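PDB 4GNX: putative uncharacterized protein from Ustilago maydis, which probably serves as the small OB-fold subunit of replication protein A, the heterotrimer that binds single-stranded DNA. Local coordinates for residues L7-M12 and T39-N44; Q19-V24 and G65-A70; N33-Q38 and I47-D52; S56-V61 and I79-T84. All coordinates share one frame; numbering follows the deposited sequence.

Interaction 1: L7-M12 and T39-N44; sequences LINSSM and TSDLGN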
loop_
_atom_site.group_PDB
_atom_site.type_symbol
_atom_site.label_atom_id
_atom_site.label_comp_id
_atom_site.label_asym_id
_atom_site.label_seq_id
_atom_site.Cartn_x
_atom_site.Cartn_y
_atom_site.Cartn_z
ATOM N N LEU A 7 17.140 -15.527 3.847
ATOM C CA LEU A 7 17.026 -15.131 2.435
ATOM C C LEU A 7 18.133 -14.169 2.196
ATOM O O LEU A 7 18.140 -13.086 2.783
ATOM C CB LEU A 7 15.711 -14.400 2.182
ATOM C CG LEU A 7 15.233 -14.269 0.746
ATOM C CD1 LEU A 7 14.978 -15.635 0.110
ATOM C CD2 LEU A 7 13.988 -13.401 0.710
ATOM N N ILE A 8 19.083 -14.531 1.350
ATOM C CA ILE A 8 20.257 -13.687 1.227
ATOM C C ILE A 8 20.570 -13.303 -0.220
ATOM O O ILE A 8 20.001 -13.862 -1.160
ATOM C CB ILE A 8 21.482 -14.302 1.971
ATOM C CG1 ILE A 8 22.067 -15.471 1.188
ATOM C CG2 ILE A 8 21.109 -14.710 3.396
ATOM C CD1 ILE A 8 23.563 -15.563 1.312
ATOM N N ASN A 9 21.430 -12.304 -0.376
ATOM C CA ASN A 9 21.990 -11.977 -1.658
ATOM C C ASN A 9 23.466 -12.377 -1.646
ATOM O O ASN A 9 23.940 -12.953 -0.661
ATOM C CB ASN A 9 21.754 -10.497 -1.997
ATOM C CG ASN A 9 22.310 -9.525 -0.949
ATOM O OD1 ASN A 9 21.695 -8.493 -0.689
ATOM N ND2 ASN A 9 23.488 -9.817 -0.390
ATOM N N SER A 10 24.187 -12.091 -2.728
ATOM C CA SER A 10 25.539 -12.607 -2.887
ATOM C C SER A 10 26.533 -12.007 -1.870
ATOM O O SER A 10 27.542 -12.634 -1.514
ATOM C CB SER A 10 26.024 -12.392 -4.322
ATOM O OG SER A 10 25.961 -11.028 -4.717
ATOM N N SER A 11 26.235 -10.809 -1.382
ATOM C CA SER A 11 27.166 -10.118 -0.525
ATOM C C SER A 11 27.095 -10.646 0.896
ATOM O O SER A 11 27.989 -10.417 1.687
ATOM C CB SER A 11 26.909 -8.623 -0.554
ATOM O OG SER A 11 26.127 -8.274 0.559
ATOM N N MET A 12 26.039 -11.366 1.214
ATOM C CA MET A 12 25.884 -11.935 2.538
ATOM C C MET A 12 26.502 -13.324 2.670
ATOM O O MET A 12 26.549 -13.885 3.755
ATOM C CB MET A 12 24.414 -11.966 2.927
ATOM C CG MET A 12 23.835 -10.571 3.080
ATOM S SD MET A 12 22.035 -10.462 3.196
ATOM C CE MET A 12 21.696 -11.297 4.749
ATOM N N THR A 39 21.968 -12.328 -8.680
ATOM C CA THR A 39 21.191 -12.010 -7.491
ATOM C C THR A 39 20.612 -10.596 -7.531
ATOM O O THR A 39 21.100 -9.762 -8.283
ATOM C CB THR A 39 22.042 -12.123 -6.217
ATOM O OG1 THR A 39 22.953 -13.198 -6.346
ATOM C CG2 THR A 39 21.158 -12.477 -5.079
ATOM N N SER A 40 19.582 -10.345 -6.712
ATOM C CA SER A 40 19.042 -9.005 -6.468
ATOM C C SER A 40 20.147 -8.022 -6.143
ATOM O O SER A 40 20.060 -6.838 -6.440
ATOM C CB SER A 40 18.061 -9.050 -5.302
ATOM O OG SER A 40 18.676 -9.546 -4.124
ATOM N N ASP A 41 21.176 -8.555 -5.504
ATOM C CA ASP A 41 22.418 -7.889 -5.192
ATOM C C ASP A 41 23.113 -7.314 -6.421
ATOM O O ASP A 41 23.955 -6.425 -6.302
ATOM C CB ASP A 41 23.335 -8.955 -4.602
ATOM C CG ASP A 41 24.280 -8.406 -3.575
ATOM O OD1 ASP A 41 25.457 -8.807 -3.589
ATOM O OD2 ASP A 41 23.859 -7.576 -2.750
ATOM N N LEU A 42 22.760 -7.843 -7.591
ATOM C CA LEU A 42 23.480 -7.651 -8.864
ATOM C C LEU A 42 24.761 -8.445 -8.976
ATOM O O LEU A 42 25.444 -8.381 -9.994
ATOM C CB LEU A 42 23.745 -6.189 -9.188
ATOM C CG LEU A 42 22.534 -5.433 -9.726
ATOM C CD1 LEU A 42 22.985 -4.105 -10.314
ATOM C CD2 LEU A 42 21.760 -6.254 -10.751
ATOM N N GLY A 43 25.072 -9.212 -7.939
ATOM C CA GLY A 43 26.238 -10.084 -7.956
ATOM C C GLY A 43 25.937 -11.502 -8.393
ATOM O O GLY A 43 24.847 -11.993 -8.201
ATOM N N ASN A 44 26.928 -12.156 -8.985
ATOM C CA ASN A 44 26.755 -13.497 -9.525
ATOM C C ASN A 44 27.247 -14.531 -8.532
ATOM O O ASN A 44 28.046 -14.202 -7.660
ATOM C CB ASN A 44 27.458 -13.620 -10.877
ATOM C CG ASN A 44 26.713 -12.902 -12.006
ATOM O OD1 ASN A 44 27.226 -12.783 -13.104
ATOM N ND2 ASN A 44 25.501 -12.430 -11.738
#

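Interaction 2: Q19-V24 and G65-A70; sequences QTVRIV and GKVSDA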
loop_
_atom_site.group_PDB
_atom_site.type_symbol
_atom_site.label_atom_id
_atom_site.label_comp_id
_atom_site.label_asym_id
_atom_site.label_seq_id
_atom_site.Cartn_x
_atom_site.Cartn_y
_atom_site.Cartn_z
ATOM N N GLN A 19 26.701 -22.785 6.348
ATOM C CA GLN A 19 25.303 -22.747 6.745
ATOM C C GLN A 19 24.382 -22.820 5.547
ATOM O O GLN A 19 24.766 -22.504 4.417
ATOM C CB GLN A 19 24.993 -21.481 7.526
ATOM C CG GLN A 19 25.896 -21.220 8.705
ATOM C CD GLN A 19 25.299 -21.755 9.968
ATOM O OE1 GLN A 19 25.485 -22.934 10.316
ATOM N NE2 GLN A 19 24.578 -20.893 10.682
ATOM N N THR A 20 23.157 -23.243 5.810
ATOM C CA THR A 20 22.187 -23.429 4.765
ATOM C C THR A 20 21.483 -22.129 4.533
ATOM O O THR A 20 20.885 -21.587 5.454
ATOM C CB THR A 20 21.166 -24.480 5.173
ATOM O OG1 THR A 20 21.827 -25.746 5.229
ATOM C CG2 THR A 20 20.062 -24.548 4.157
ATOM N N VAL A 21 21.562 -21.619 3.316
ATOM C CA VAL A 21 20.849 -20.399 3.003
ATOM C C VAL A 21 19.793 -20.596 1.916
ATOM O O VAL A 21 19.606 -21.703 1.372
ATOM C CB VAL A 21 21.809 -19.288 2.569
ATOM C CG1 VAL A 21 22.815 -18.975 3.671
ATOM C CG2 VAL A 21 22.485 -19.664 1.262
ATOM N N ARG A 22 19.113 -19.505 1.594
ATOM C CA ARG A 22 18.135 -19.499 0.533
ATOM C C ARG A 22 18.440 -18.294 -0.324
ATOM O O ARG A 22 18.670 -17.215 0.202
ATOM C CB ARG A 22 16.757 -19.384 1.141
ATOM C CG ARG A 22 15.631 -19.545 0.149
ATOM C CD ARG A 22 14.367 -20.023 0.866
ATOM N NE ARG A 22 14.442 -21.453 1.161
ATOM C CZ ARG A 22 13.607 -22.094 1.965
ATOM N NH1 ARG A 22 12.631 -21.430 2.553
ATOM N NH2 ARG A 22 13.752 -23.397 2.189
ATOM N N ILE A 23 18.469 -18.470 -1.638
ATOM C CA ILE A 23 18.848 -17.369 -2.540
ATOM C C ILE A 23 18.090 -17.435 -3.871
ATOM O O ILE A 23 17.871 -18.534 -4.415
ATOM C CB ILE A 23 20.385 -17.275 -2.730
ATOM C CG1 ILE A 23 20.742 -16.227 -3.763
ATOM C CG2 ILE A 23 20.965 -18.573 -3.233
ATOM C CD1 ILE A 23 22.083 -15.562 -3.526
ATOM N N VAL A 24 17.688 -16.263 -4.370
ATOM C CA VAL A 24 16.917 -16.148 -5.606
ATOM C C VAL A 24 17.711 -15.427 -6.681
ATOM O O VAL A 24 18.371 -14.429 -6.421
ATOM C CB VAL A 24 15.605 -15.358 -5.402
ATOM C CG1 VAL A 24 14.785 -15.350 -6.687
ATOM C CG2 VAL A 24 14.763 -15.958 -4.284
ATOM N N GLY A 65 20.498 -23.949 -0.296
ATOM C CA GLY A 65 21.808 -24.565 -0.394
ATOM C C GLY A 65 22.723 -24.214 0.740
ATOM O O GLY A 65 22.426 -23.331 1.543
ATOM N N LYS A 66 23.844 -24.906 0.796
ATOM C CA LYS A 66 24.806 -24.718 1.855
ATOM C C LYS A 66 26.001 -23.971 1.278
ATOM O O LYS A 66 26.549 -24.371 0.239
ATOM C CB LYS A 66 25.177 -26.084 2.415
ATOM C CG LYS A 66 26.604 -26.286 2.877
ATOM C CD LYS A 66 26.665 -26.577 4.361
ATOM C CE LYS A 66 27.940 -27.329 4.692
ATOM N NZ LYS A 66 27.688 -28.790 4.721
ATOM N N VAL A 67 26.384 -22.873 1.938
ATOM C CA VAL A 67 27.503 -22.044 1.485
ATOM C C VAL A 67 28.859 -22.754 1.670
ATOM O O VAL A 67 29.166 -23.213 2.772
ATOM C CB VAL A 67 27.529 -20.693 2.227
ATOM C CG1 VAL A 67 28.517 -19.742 1.586
ATOM C CG2 VAL A 67 26.163 -20.053 2.220
ATOM N N SER A 68 29.665 -22.832 0.605
ATOM C CA SER A 68 30.952 -23.544 0.650
ATOM C C SER A 68 32.114 -22.651 1.019
ATOM O O SER A 68 32.215 -21.532 0.507
ATOM C CB SER A 68 31.264 -24.183 -0.697
ATOM O OG SER A 68 30.256 -25.097 -1.060
ATOM N N ASP A 69 33.005 -23.169 1.871
ATOM C CA ASP A 69 34.234 -22.459 2.297
ATOM C C ASP A 69 35.371 -22.364 1.249
ATOM O O ASP A 69 36.368 -23.110 1.284
ATOM C CB ASP A 69 34.765 -22.961 3.657
ATOM C CG ASP A 69 34.477 -24.430 3.906
ATOM O OD1 ASP A 69 35.328 -25.107 4.525
ATOM O OD2 ASP A 69 33.398 -24.908 3.499
ATOM N N ALA A 70 35.174 -21.435 0.309
ATOM C CA ALA A 70 36.232 -20.895 -0.560
ATOM C C ALA A 70 35.932 -19.399 -0.808
ATOM O O ALA A 70 36.819 -18.544 -0.665
ATOM C CB ALA A 70 36.337 -21.678 -1.865
#

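Interaction 3: N33-Q38 and I47-D52; sequences NTLLMQ and IAMTPD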
loop_
_atom_site.group_PDB
_atom_site.type_symbol
_atom_site.label_atom_id
_atom_site.label_comp_id
_atom_site.label_asym_id
_atom_site.label_seq_id
_atom_site.Cartn_x
_atom_site.Cartn_y
_atom_site.Cartn_z
ATOM N N ASN A 33 26.695 -29.442 -14.231
ATOM C CA ASN A 33 26.005 -29.358 -12.954
ATOM C C ASN A 33 26.321 -28.069 -12.211
ATOM O O ASN A 33 26.071 -27.959 -11.035
ATOM C CB ASN A 33 26.342 -30.574 -12.094
ATOM C CG ASN A 33 25.787 -31.869 -12.669
ATOM O OD1 ASN A 33 25.412 -31.930 -13.847
ATOM N ND2 ASN A 33 25.730 -32.916 -11.836
ATOM N N THR A 34 26.862 -27.086 -12.905
ATOM C CA THR A 34 27.081 -25.799 -12.295
ATOM C C THR A 34 26.095 -24.806 -12.881
ATOM O O THR A 34 25.865 -24.786 -14.092
ATOM C CB THR A 34 28.531 -25.322 -12.490
ATOM O OG1 THR A 34 29.426 -26.340 -12.017
ATOM C CG2 THR A 34 28.802 -24.032 -11.710
ATOM N N LEU A 35 25.502 -23.992 -12.017
ATOM C CA LEU A 35 24.598 -22.947 -12.445
ATOM C C LEU A 35 25.219 -21.611 -12.115
ATOM O O LEU A 35 25.746 -21.424 -11.012
ATOM C CB LEU A 35 23.288 -23.072 -11.675
ATOM C CG LEU A 35 22.367 -21.857 -11.664
ATOM C CD1 LEU A 35 21.725 -21.684 -13.027
ATOM C CD2 LEU A 35 21.296 -21.993 -10.599
ATOM N N LEU A 36 25.153 -20.678 -13.054
ATOM C CA LEU A 36 25.513 -19.306 -12.739
ATOM C C LEU A 36 24.265 -18.440 -12.585
ATOM O O LEU A 36 23.428 -18.340 -13.494
ATOM C CB LEU A 36 26.477 -18.714 -13.759
ATOM C CG LEU A 36 27.251 -17.492 -13.247
ATOM C CD1 LEU A 36 28.028 -17.808 -11.978
ATOM C CD2 LEU A 36 28.192 -16.981 -14.322
ATOM N N MET A 37 24.162 -17.809 -11.421
ATOM C CA MET A 37 22.982 -17.059 -11.046
ATOM C C MET A 37 23.284 -15.582 -10.750
ATOM O O MET A 37 24.284 -15.257 -10.101
ATOM C CB MET A 37 22.388 -17.723 -9.822
ATOM C CG MET A 37 21.091 -17.109 -9.365
ATOM S SD MET A 37 20.603 -17.681 -7.731
ATOM C CE MET A 37 20.325 -19.419 -8.086
ATOM N N GLN A 38 22.416 -14.692 -11.239
ATOM C CA GLN A 38 22.459 -13.281 -10.870
ATOM C C GLN A 38 21.477 -12.997 -9.721
ATOM O O GLN A 38 20.316 -13.377 -9.788
ATOM C CB GLN A 38 22.191 -12.394 -12.092
ATOM C CG GLN A 38 21.920 -10.934 -11.766
ATOM C CD GLN A 38 22.300 -9.988 -12.883
ATOM O OE1 GLN A 38 22.292 -10.355 -14.060
ATOM N NE2 GLN A 38 22.644 -8.758 -12.520
ATOM N N ILE A 47 26.577 -22.062 -8.373
ATOM C CA ILE A 47 25.843 -23.097 -7.625
ATOM C C ILE A 47 26.115 -24.502 -8.174
ATOM O O ILE A 47 26.013 -24.741 -9.373
ATOM C CB ILE A 47 24.318 -22.856 -7.638
ATOM C CG1 ILE A 47 23.987 -21.359 -7.546
ATOM C CG2 ILE A 47 23.642 -23.673 -6.537
ATOM C CD1 ILE A 47 23.199 -20.958 -6.316
ATOM N N ALA A 48 26.472 -25.420 -7.286
ATOM C CA ALA A 48 26.717 -26.802 -7.659
ATOM C C ALA A 48 25.398 -27.525 -7.529
ATOM O O ALA A 48 24.814 -27.605 -6.444
ATOM C CB ALA A 48 27.783 -27.435 -6.776
ATOM N N MET A 49 24.931 -28.044 -8.654
ATOM C CA MET A 49 23.597 -28.578 -8.779
ATOM C C MET A 49 23.533 -30.099 -8.579
ATOM O O MET A 49 24.457 -30.832 -8.954
ATOM C CB MET A 49 23.063 -28.184 -10.159
ATOM C CG MET A 49 21.578 -27.854 -10.223
ATOM S SD MET A 49 20.982 -26.602 -9.063
ATOM C CE MET A 49 22.253 -25.354 -9.282
ATOM N N THR A 50 22.435 -30.547 -7.968
ATOM C CA THR A 50 22.054 -31.960 -7.883
ATOM C C THR A 50 21.949 -32.584 -9.287
ATOM O O THR A 50 21.541 -31.914 -10.239
ATOM C CB THR A 50 20.713 -32.098 -7.107
ATOM O OG1 THR A 50 20.959 -31.906 -5.718
ATOM C CG2 THR A 50 20.074 -33.462 -7.254
ATOM N N PRO A 51 22.338 -33.862 -9.422
ATOM C CA PRO A 51 22.177 -34.618 -10.664
ATOM C C PRO A 51 20.830 -34.419 -11.374
ATOM O O PRO A 51 20.796 -34.141 -12.574
ATOM C CB PRO A 51 22.333 -36.066 -10.203
ATOM C CG PRO A 51 23.257 -35.972 -9.040
ATOM C CD PRO A 51 23.165 -34.596 -8.453
ATOM N N ASP A 52 19.732 -34.565 -10.647
ATOM C CA ASP A 52 18.427 -34.282 -11.238
ATOM C C ASP A 52 18.015 -32.828 -11.015
ATOM O O ASP A 52 17.604 -32.440 -9.910
ATOM C CB ASP A 52 17.346 -35.261 -10.756
ATOM C CG ASP A 52 17.488 -35.631 -9.287
ATOM O OD1 ASP A 52 17.443 -34.737 -8.411
ATOM O OD2 ASP A 52 17.624 -36.843 -9.022
#

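Interaction 4: S56-V61 and I79-T84; sequences SSSTFV and IREFTT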
loop_
_atom_site.group_PDB
_atom_site.type_symbol
_atom_site.label_atom_id
_atom_site.label_comp_id
_atom_site.label_asym_id
_atom_site.label_seq_id
_atom_site.Cartn_x
_atom_site.Cartn_y
_atom_site.Cartn_z
ATOM N N SER A 56 17.980 -25.621 -16.544
ATOM C CA SER A 56 18.211 -25.104 -17.896
ATOM C C SER A 56 16.998 -24.373 -18.512
ATOM O O SER A 56 17.153 -23.297 -19.094
ATOM C CB SER A 56 18.730 -26.215 -18.830
ATOM O OG SER A 56 18.025 -27.431 -18.641
ATOM N N SER A 57 15.801 -24.936 -18.360
ATOM C CA SER A 57 14.620 -24.388 -19.024
ATOM C C SER A 57 13.773 -23.490 -18.115
ATOM O O SER A 57 12.536 -23.524 -18.172
ATOM C CB SER A 57 13.785 -25.516 -19.637
ATOM O OG SER A 57 13.515 -26.515 -18.671
ATOM N N SER A 58 14.439 -22.669 -17.299
ATOM C CA SER A 58 13.741 -21.785 -16.350
ATOM C C SER A 58 14.487 -20.478 -16.055
ATOM O O SER A 58 15.712 -20.445 -16.038
ATOM C CB SER A 58 13.466 -22.525 -15.046
ATOM O OG SER A 58 14.587 -22.481 -14.199
ATOM N N THR A 59 13.747 -19.407 -15.792
ATOM C CA THR A 59 14.350 -18.086 -15.823
ATOM C C THR A 59 14.850 -17.668 -14.439
ATOM O O THR A 59 16.037 -17.388 -14.256
ATOM C CB THR A 59 13.394 -17.031 -16.427
ATOM O OG1 THR A 59 12.472 -17.657 -17.331
ATOM C CG2 THR A 59 14.175 -15.964 -17.171
ATOM N N PHE A 60 13.950 -17.628 -13.468
ATOM C CA PHE A 60 14.364 -17.338 -12.110
ATOM C C PHE A 60 14.202 -18.555 -11.270
ATOM O O PHE A 60 13.279 -19.331 -11.454
ATOM C CB PHE A 60 13.561 -16.218 -11.499
ATOM C CG PHE A 60 13.692 -14.917 -12.220
ATOM C CD1 PHE A 60 12.970 -14.670 -13.390
ATOM C CD2 PHE A 60 14.514 -13.920 -11.720
ATOM C CE1 PHE A 60 13.070 -13.461 -14.051
ATOM C CE2 PHE A 60 14.611 -12.702 -12.371
ATOM C CZ PHE A 60 13.892 -12.476 -13.540
ATOM N N VAL A 61 15.100 -18.698 -10.314
ATOM C CA VAL A 61 15.139 -19.896 -9.517
ATOM C C VAL A 61 15.360 -19.566 -8.038
ATOM O O VAL A 61 15.972 -18.541 -7.721
ATOM C CB VAL A 61 16.243 -20.796 -10.073
ATOM C CG1 VAL A 61 17.610 -20.212 -9.750
ATOM C CG2 VAL A 61 16.094 -22.200 -9.542
ATOM N N ILE A 79 15.683 -26.993 -5.016
ATOM C CA ILE A 79 15.566 -25.918 -5.993
ATOM C C ILE A 79 14.096 -25.695 -6.424
ATOM O O ILE A 79 13.368 -26.656 -6.705
ATOM C CB ILE A 79 16.491 -26.156 -7.228
ATOM C CG1 ILE A 79 17.986 -26.337 -6.844
ATOM C CG2 ILE A 79 16.345 -25.012 -8.212
ATOM C CD1 ILE A 79 18.502 -27.777 -6.753
ATOM N N ARG A 80 13.698 -24.420 -6.482
ATOM C CA ARG A 80 12.347 -23.972 -6.829
ATOM C C ARG A 80 12.268 -23.120 -8.125
ATOM O O ARG A 80 12.991 -22.146 -8.264
ATOM C CB ARG A 80 11.817 -23.139 -5.666
ATOM C CG ARG A 80 10.454 -23.549 -5.144
ATOM C CD ARG A 80 9.414 -23.780 -6.252
ATOM N NE ARG A 80 9.719 -24.944 -7.114
ATOM C CZ ARG A 80 8.833 -25.682 -7.794
ATOM N NH1 ARG A 80 7.523 -25.438 -7.740
ATOM N NH2 ARG A 80 9.278 -26.694 -8.528
ATOM N N GLU A 81 11.373 -23.451 -9.049
ATOM C CA GLU A 81 11.189 -22.666 -10.280
ATOM C C GLU A 81 10.312 -21.409 -10.085
ATOM O O GLU A 81 9.628 -21.308 -9.072
ATOM C CB GLU A 81 10.559 -23.570 -11.338
ATOM C CG GLU A 81 11.047 -23.325 -12.754
ATOM C CD GLU A 81 10.585 -21.984 -13.272
ATOM O OE1 GLU A 81 9.362 -21.824 -13.496
ATOM O OE2 GLU A 81 11.442 -21.083 -13.423
ATOM N N PHE A 82 10.337 -20.457 -11.036
ATOM C CA PHE A 82 9.336 -19.337 -11.113
ATOM C C PHE A 82 8.871 -18.894 -12.504
ATOM O O PHE A 82 8.029 -19.537 -13.109
ATOM C CB PHE A 82 9.835 -18.090 -10.432
ATOM C CG PHE A 82 10.607 -18.352 -9.212
ATOM C CD1 PHE A 82 11.818 -17.767 -9.030
ATOM C CD2 PHE A 82 10.105 -19.162 -8.229
ATOM C CE1 PHE A 82 12.536 -17.977 -7.883
ATOM C CE2 PHE A 82 10.814 -19.396 -7.075
ATOM C CZ PHE A 82 12.039 -18.799 -6.907
ATOM N N THR A 83 9.446 -17.781 -12.970
ATOM C CA THR A 83 9.039 -16.957 -14.143
ATOM C C THR A 83 7.978 -17.411 -15.150
ATOM O O THR A 83 6.768 -17.379 -14.883
ATOM C CB THR A 83 10.267 -16.640 -15.002
ATOM O OG1 THR A 83 11.453 -16.869 -14.226
ATOM C CG2 THR A 83 10.191 -15.191 -15.602
ATOM N N THR A 84 8.487 -17.766 -16.339
ATOM C CA THR A 84 7.723 -18.052 -17.551
ATOM C C THR A 84 8.669 -18.792 -18.518
ATOM O O THR A 84 9.871 -18.930 -18.232
ATOM C CB THR A 84 7.243 -16.747 -18.242
ATOM O OG1 THR A 84 7.181 -15.673 -17.292
ATOM C CG2 THR A 84 5.866 -16.936 -18.927
#

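Interaction 1: L7-M12 and T39-N44
Asp41 pushes its carboxylate into the bend at Asn9-Ser11, and most of this contact gathers round it. The Ser10 hydroxyl OG donates a hydrogen bond of 2.5 Å to Asp41 OD1, arriving on the anti side of that oxygen and 19° out of the carboxylate plane. Ser10 can do this because its OG sits between the backbone N and the carbonyl carbon (chi1 56°), turned to the 39-44 loop. The flat end of Asn9 stacks on the same carboxylate with the two planes 21° apart, while the two side chains run at about a right angle to each other. Below this polar layer the packing is tight and buried. Thr39 CG2 lies against Asn9 CA at 3.6 Å and Asn9 CB at 3.7 Å, with Ile23 and Val45 close to Thr39. Thr39 OG1 turns back into its own loop and donates to Gly43 O at 2.9 Å; the backbone N of Thr39 reaches that oxygen from the other face of its carbonyl plane, so one acceptor is gripped twice. The solvent side is looser. Ser11 is exposed, and its CB lies 3.4 Å from Asp41 OD1. Ser40 looks to helix 93-104, its OG bonded to Glu97. The loop from Thr39 to Leu42 is a type I turn, and with Leu42 left-handed and Thr39 N bonded to Gly43 O it is consistent with a G1-bulge hairpin, here linking the second and third strands of the OB barrel.

Interaction 2: Q19-V24 and G65-A70
Thr20 faces Lys66 as an antiparallel non-hydrogen-bonded pair and Val21 faces Gly65 as a hydrogen-bonded one, but the short segment axes stand at 108°, so this end of the pair is strongly splayed, although the pairing carries on through Ile23 and Val63. Three backbone bonds close this junction. Val21 N reaches Gly65 O at 2.6 Å, and Gly65 N returns the bond to Val21 O at 2.9 Å. Beyond the Thr20-Lys66 pair, Val67 N donates to Gln19 O at 3.0 Å. The gap between these bonds is filled by CA-H...O contacts, Thr20 CA approaching Gly65 O at 3.2 Å.

On the face of Val21 the meeting is apolar. Val21 CG1 and Val67 CG2 lie 3.8 Å apart, and the two side chains cross obliquely. Val67 puts CG2 beside its own backbone N by holding CG1 anti to that N (chi1 -170°), which turns CG2 to Val21. Phe74, Tyr16 and Ile8 gather round Val21 on this buried side. On the other face Thr20 sets CG2 against Gly65 O at 3.7 Å, while Lys66 leads its long chain away from the contact. Arg22, farther along the strand, salt-bridges Glu60 of a neighbouring subunit. The chemistry therefore implies a seam where the first and fourth barrel strands are joined chiefly by main-chain bonds, with a small valine contact on the buried face.

Interaction 3: N33-Q38 and I47-D52
Ile47 and Leu35 run alongside each other into the interior, at the apolar centre of the hairpin formed by the second and third strands of the OB barrel. Leu35 CD2 comes to 4.1 Å from Ile47 CG1. Two methionine methyls close in from the flanks: Met37 CE touches Ile47 CD1 at 3.7 Å, and Met49 CE rests on Leu35 CB at 3.5 Å. Met37 gets there with CG anti to its backbone N (chi1 -176°) and a bend at its far end, whereas Met49 bends at two successive bonds to fold its methyl over Leu35. Phe74, Ala76 and Val63 from the neighbouring strands surround Ile47 on this inner side.

Beneath the side chains, the Leu35-Ile47 pair is bonded both ways, each N to the other's O at 2.8 Å. Thr34 and Ala48 put their side chains on the outer face. The pairing runs out toward Asn33, whose O takes Met49 N at 2.6 Å as the chain leaves the strand. At the exposed polar edge Asn33 extends its amide alongside the departing backbone, with ND2 3.8 Å from Met49 O.

Interaction 4: S56-V61 and I79-T84
The open end of the hairpin made by the fourth and fifth strands of the OB barrel is where Phe60 and Phe82 meet, on the side turned to a neighbouring subunit. Phe60 CB lies at the edge of the Phe82 ring, in its plane, 3.4 Å from Phe82 CD1. One face of that ring carries Arg80 O, 3.6 Å above the plane and offset toward the rim. Phe82 holds its ring carbon CG beside its own backbone N (chi1 -37°), which brings the ring close to the backbone at Phe60 and Val61; Val24 and Val91 also touch it, and its ring meets that of Tyr117 of the neighbouring subunit with planes at about 30°.

Backbone pairing is poor here. Phe82 N makes a weak bond to Phe60 O at 3.2 Å, bent to 123° at the hydrogen, and Val61 CA approaches Arg80 O. Thr83 OG1 is modelled as acceptor of Phe60 N, though its place is uncertain. The other side of the hairpin end is polar: Glu81, bent back along its chain, lays CG against Ser58 CB at 3.4 Å, while the Ser58 hydroxyl is taken by Val55 O. Ile79 O is bonded by Asn88 of the neighbouring subunit, so this strand also contributes to the assembly. Thr59 and Thr83 cross at about a right angle at this open end, and at the ring edge Thr83 CG2 comes to 3.7 Å from Phe60 CE1.

In the fold
The four contacts belong to one OB barrel but use different chemistry. Interactions 1 to 3 are partly buried, while interaction 4 is the surface contact. Interactions 2 and 3 join strand pairs through two-way backbone bonds, with aliphatic faces toward the barrel interior; they meet where Met37 SD touches Val24 and Ile23. Interaction 1 is mainly a loop contact, held by a serine hydroxyl and a carboxylate, and it reaches interaction 2 through Ile8 N on Arg22 O. Interaction 4, weakly paired and aromatic, faces a neighbouring subunit. Interactions 2 and 4 share strand 60-68, yet their centres are about 18 Å apart, on opposite sides of the chain's centre. Met49 and Ile79 link interaction 3 with interaction 4.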